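Local structure of nigritoxine (Vibrio nigripulchritudo, 5M41) at residues 241-246 / 250-255. The protein is a bacterial toxin that acts on crustaceans and insects and has a new fold. Sequence-based numbering, arbitrary orientation.
Sequences TDELRA and PFSHLA
Glu243, near the end of helix 240-245, reaches across to the first turn of helix 253-264, where its OE1 accepts a hydrogen bond from Leu254 N at 3.1 Å. The bond is bent (145° at the hydrogen), and the amide meets OE1 on the anti side, 33° out of the carboxylate plane. A bend at chi2 (-55°) turns the carboxylate toward that helix start. Two waters extend the link. One donates to both Glu243 O and OE1 and accepts from Ser252 OG; a second water sits 2.9 Å from His253 N, accepting its hydrogen, and donates to Glu243 OE2. Thr238 OG1 also bonds OE2, so both carboxylate oxygens are engaged. Ser252 is the N-cap: its OG, anti to the backbone N, accepts from Ala255 N at 2.8 Å, while its CB lies 3.1 Å from Ala246 O. On the apolar side Leu254 sends CD2 to within 3.6 Å of Leu244 CD2, and Leu207 of helix 206-215 touches both leucines. Ser252 thus caps the helix through Ala255 N, while Glu243 takes Leu254 N directly and His253 N through a water; the amide ends of this first turn would probably favour a charged Glu243 carboxylate.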
ATOM      1  N   THR A 241      27.965  -1.062  13.260  1.00 41.86           N
ATOM      2  CA  THR A 241      28.023  -0.321  11.991  1.00 42.06           C
ATOM      3  C   THR A 241      26.815  -0.626  11.107  1.00 42.49           C
ATOM      4  O   THR A 241      26.258   0.276  10.490  1.00 41.77           O
ATOM      5  CB  THR A 241      29.353  -0.618  11.243  1.00 46.07           C
ATOM      6  OG1 THR A 241      30.452  -0.238  12.079  1.00 46.07           O
ATOM      7  CG2 THR A 241      29.474   0.139   9.916  1.00 45.74           C
ATOM      8  N   ASP A 242      26.412  -1.894  11.041  1.00 43.27           N
ATOM      9  CA  ASP A 242      25.255  -2.260  10.226  1.00 45.11           C
ATOM     10  C   ASP A 242      23.973  -1.649  10.756  1.00 42.36           C
ATOM     11  O   ASP A 242      23.143  -1.241   9.974  1.00 42.39           O
ATOM     12  CB  ASP A 242      25.116  -3.778  10.114  1.00 47.57           C
ATOM     13  CG  ASP A 242      26.164  -4.384   9.175  1.00 50.63           C
ATOM     14  OD1 ASP A 242      26.681  -3.667   8.302  1.00 51.09           O
ATOM     15  OD2 ASP A 242      26.470  -5.568   9.314  1.00 54.04           O
ATOM     16  N   GLU A 243      23.820  -1.588  12.077  1.00 41.28           N
ATOM     17  CA  GLU A 243      22.656  -0.905  12.670  1.00 41.14           C
ATOM     18  C   GLU A 243      22.600   0.562  12.259  1.00 40.90           C
ATOM     19  O   GLU A 243      21.525   1.071  11.946  1.00 40.37           O
ATOM     20  CB  GLU A 243      22.648  -1.041  14.191  1.00 41.61           C
ATOM     21  CG  GLU A 243      22.210  -2.414  14.678  1.00 45.29           C
ATOM     22  CD  GLU A 243      20.853  -2.829  14.129  1.00 46.85           C
ATOM     23  OE1 GLU A 243      19.884  -2.007  14.101  1.00 46.01           O
ATOM     24  OE2 GLU A 243      20.761  -3.995  13.707  1.00 49.32           O
ATOM     25  N   LEU A 244      23.753   1.236  12.204  1.00 40.24           N
ATOM     26  CA  LEU A 244      23.756   2.636  11.735  1.00 37.97           C
ATOM     27  C   LEU A 244      23.470   2.707  10.251  1.00 40.87           C
ATOM     28  O   LEU A 244      22.756   3.620   9.789  1.00 40.72           O
ATOM     29  CB  LEU A 244      25.071   3.367  12.051  1.00 36.33           C
ATOM     30  CG  LEU A 244      25.477   3.560  13.518  1.00 35.69           C
ATOM     31  CD1 LEU A 244      26.550   4.625  13.609  1.00 36.43           C
ATOM     32  CD2 LEU A 244      24.330   3.988  14.423  1.00 33.00           C
ATOM     33  N   ARG A 245      24.013   1.760   9.491  1.00 40.23           N
ATOM     34  CA  ARG A 245      23.740   1.720   8.064  1.00 41.94           C
ATOM     35  C   ARG A 245      22.237   1.519   7.792  1.00 40.54           C
ATOM     36  O   ARG A 245      21.707   2.059   6.829  1.00 42.42           O
ATOM     37  CB  ARG A 245      24.559   0.617   7.379  1.00 44.16           C
ATOM     38  CG  ARG A 245      26.046   0.939   7.305  1.00 46.30           C
ATOM     39  CD  ARG A 245      26.827  -0.229   6.725  1.00 50.60           C
ATOM     40  NE  ARG A 245      26.354  -0.588   5.389  1.00 52.89           N
ATOM     41  CZ  ARG A 245      26.799  -0.052   4.264  1.00 57.53           C
ATOM     42  NH1 ARG A 245      27.751   0.877   4.283  1.00 60.22           N
ATOM     43  NH2 ARG A 245      26.297  -0.468   3.110  1.00 63.11           N
ATOM     44  N   ALA A 246      21.569   0.767   8.662  1.00 39.65           N
ATOM     45  CA  ALA A 246      20.157   0.390   8.474  1.00 38.81           C
ATOM     46  C   ALA A 246      19.176   1.239   9.301  1.00 37.01           C
ATOM     47  O   ALA A 246      18.015   0.862   9.467  1.00 37.28           O
ATOM     48  CB  ALA A 246      19.972  -1.106   8.784  1.00 37.69           C
ATOM     49  N   PRO A 250      13.253  -0.533   6.902  1.00 37.20           N
ATOM     50  CA  PRO A 250      11.891  -0.820   7.391  1.00 37.37           C
ATOM     51  C   PRO A 250      11.814  -1.524   8.761  1.00 38.62           C
ATOM     52  O   PRO A 250      10.887  -1.211   9.539  1.00 36.98           O
ATOM     53  CB  PRO A 250      11.314  -1.703   6.291  1.00 37.89           C
ATOM     54  CG  PRO A 250      12.018  -1.212   5.049  1.00 38.23           C
ATOM     55  CD  PRO A 250      13.427  -0.939   5.493  1.00 37.75           C
ATOM     56  N   PHE A 251      12.751  -2.449   9.065  1.00 37.36           N
ATOM     57  CA  PHE A 251      12.674  -3.199  10.330  1.00 38.31           C
ATOM     58  C   PHE A 251      13.856  -2.847  11.240  1.00 37.07           C
ATOM     59  O   PHE A 251      14.194  -3.611  12.101  1.00 35.23           O
ATOM     60  CB  PHE A 251      12.555  -4.742  10.100  1.00 38.75           C
ATOM     61  CG  PHE A 251      11.553  -5.124   9.005  1.00 40.61           C
ATOM     62  CD1 PHE A 251      10.168  -4.997   9.213  1.00 39.85           C
ATOM     63  CD2 PHE A 251      11.998  -5.561   7.758  1.00 40.31           C
ATOM     64  CE1 PHE A 251       9.253  -5.334   8.205  1.00 40.50           C
ATOM     65  CE2 PHE A 251      11.085  -5.890   6.752  1.00 42.29           C
ATOM     66  CZ  PHE A 251       9.717  -5.781   6.984  1.00 41.42           C
ATOM     67  N   SER A 252      14.487  -1.694  11.027  1.00 36.01           N
ATOM     68  CA  SER A 252      15.648  -1.291  11.842  1.00 35.26           C
ATOM     69  C   SER A 252      15.450  -1.538  13.342  1.00 36.78           C
ATOM     70  O   SER A 252      14.493  -1.032  13.938  1.00 36.38           O
ATOM     71  CB  SER A 252      15.909   0.194  11.641  1.00 35.01           C
ATOM     72  OG  SER A 252      16.828   0.652  12.610  1.00 33.88           O
ATOM     73  N   HIS A 253      16.362  -2.280  13.960  1.00 36.48           N
ATOM     74  CA  HIS A 253      16.246  -2.586  15.384  1.00 39.73           C
ATOM     75  C   HIS A 253      16.608  -1.380  16.207  1.00 37.72           C
ATOM     76  O   HIS A 253      15.972  -1.077  17.226  1.00 36.01           O
ATOM     77  CB  HIS A 253      17.088  -3.829  15.726  1.00 44.61           C
ATOM     78  CG  HIS A 253      16.543  -5.100  15.106  1.00 48.68           C
ATOM     79  ND1 HIS A 253      15.669  -5.919  15.758  1.00 53.31           N
ATOM     80  CD2 HIS A 253      16.707  -5.641  13.831  1.00 48.89           C
ATOM     81  CE1 HIS A 253      15.314  -6.938  14.943  1.00 51.43           C
ATOM     82  NE2 HIS A 253      15.960  -6.777  13.771  1.00 51.74           N
ATOM     83  N   LEU A 254      17.595  -0.641  15.729  1.00 36.79           N
ATOM     84  CA  LEU A 254      17.988   0.587  16.382  1.00 35.99           C
ATOM     85  C   LEU A 254      16.897   1.671  16.254  1.00 36.43           C
ATOM     86  O   LEU A 254      16.628   2.396  17.212  1.00 36.80           O
ATOM     87  CB  LEU A 254      19.328   1.052  15.814  1.00 36.66           C
ATOM     88  CG  LEU A 254      19.945   2.346  16.331  1.00 38.12           C
ATOM     89  CD1 LEU A 254      20.177   2.226  17.845  1.00 37.70           C
ATOM     90  CD2 LEU A 254      21.246   2.640  15.598  1.00 37.03           C
ATOM     91  N   ALA A 255      16.258   1.797  15.086  1.00 35.89           N
ATOM     92  CA  ALA A 255      15.095   2.701  15.014  1.00 34.42           C
ATOM     93  C   ALA A 255      13.995   2.297  16.030  1.00 34.05           C
ATOM     94  O   ALA A 255      13.343   3.159  16.667  1.00 33.84           O
ATOM     95  CB  ALA A 255      14.521   2.735  13.605  1.00 33.58           C
TER
HETATM   96  O   HOH W   1      19.276  -0.265  12.112  1.00 33.69           O
HETATM   97  O   HOH W   2      18.266  -3.640  12.226  1.00 42.28           O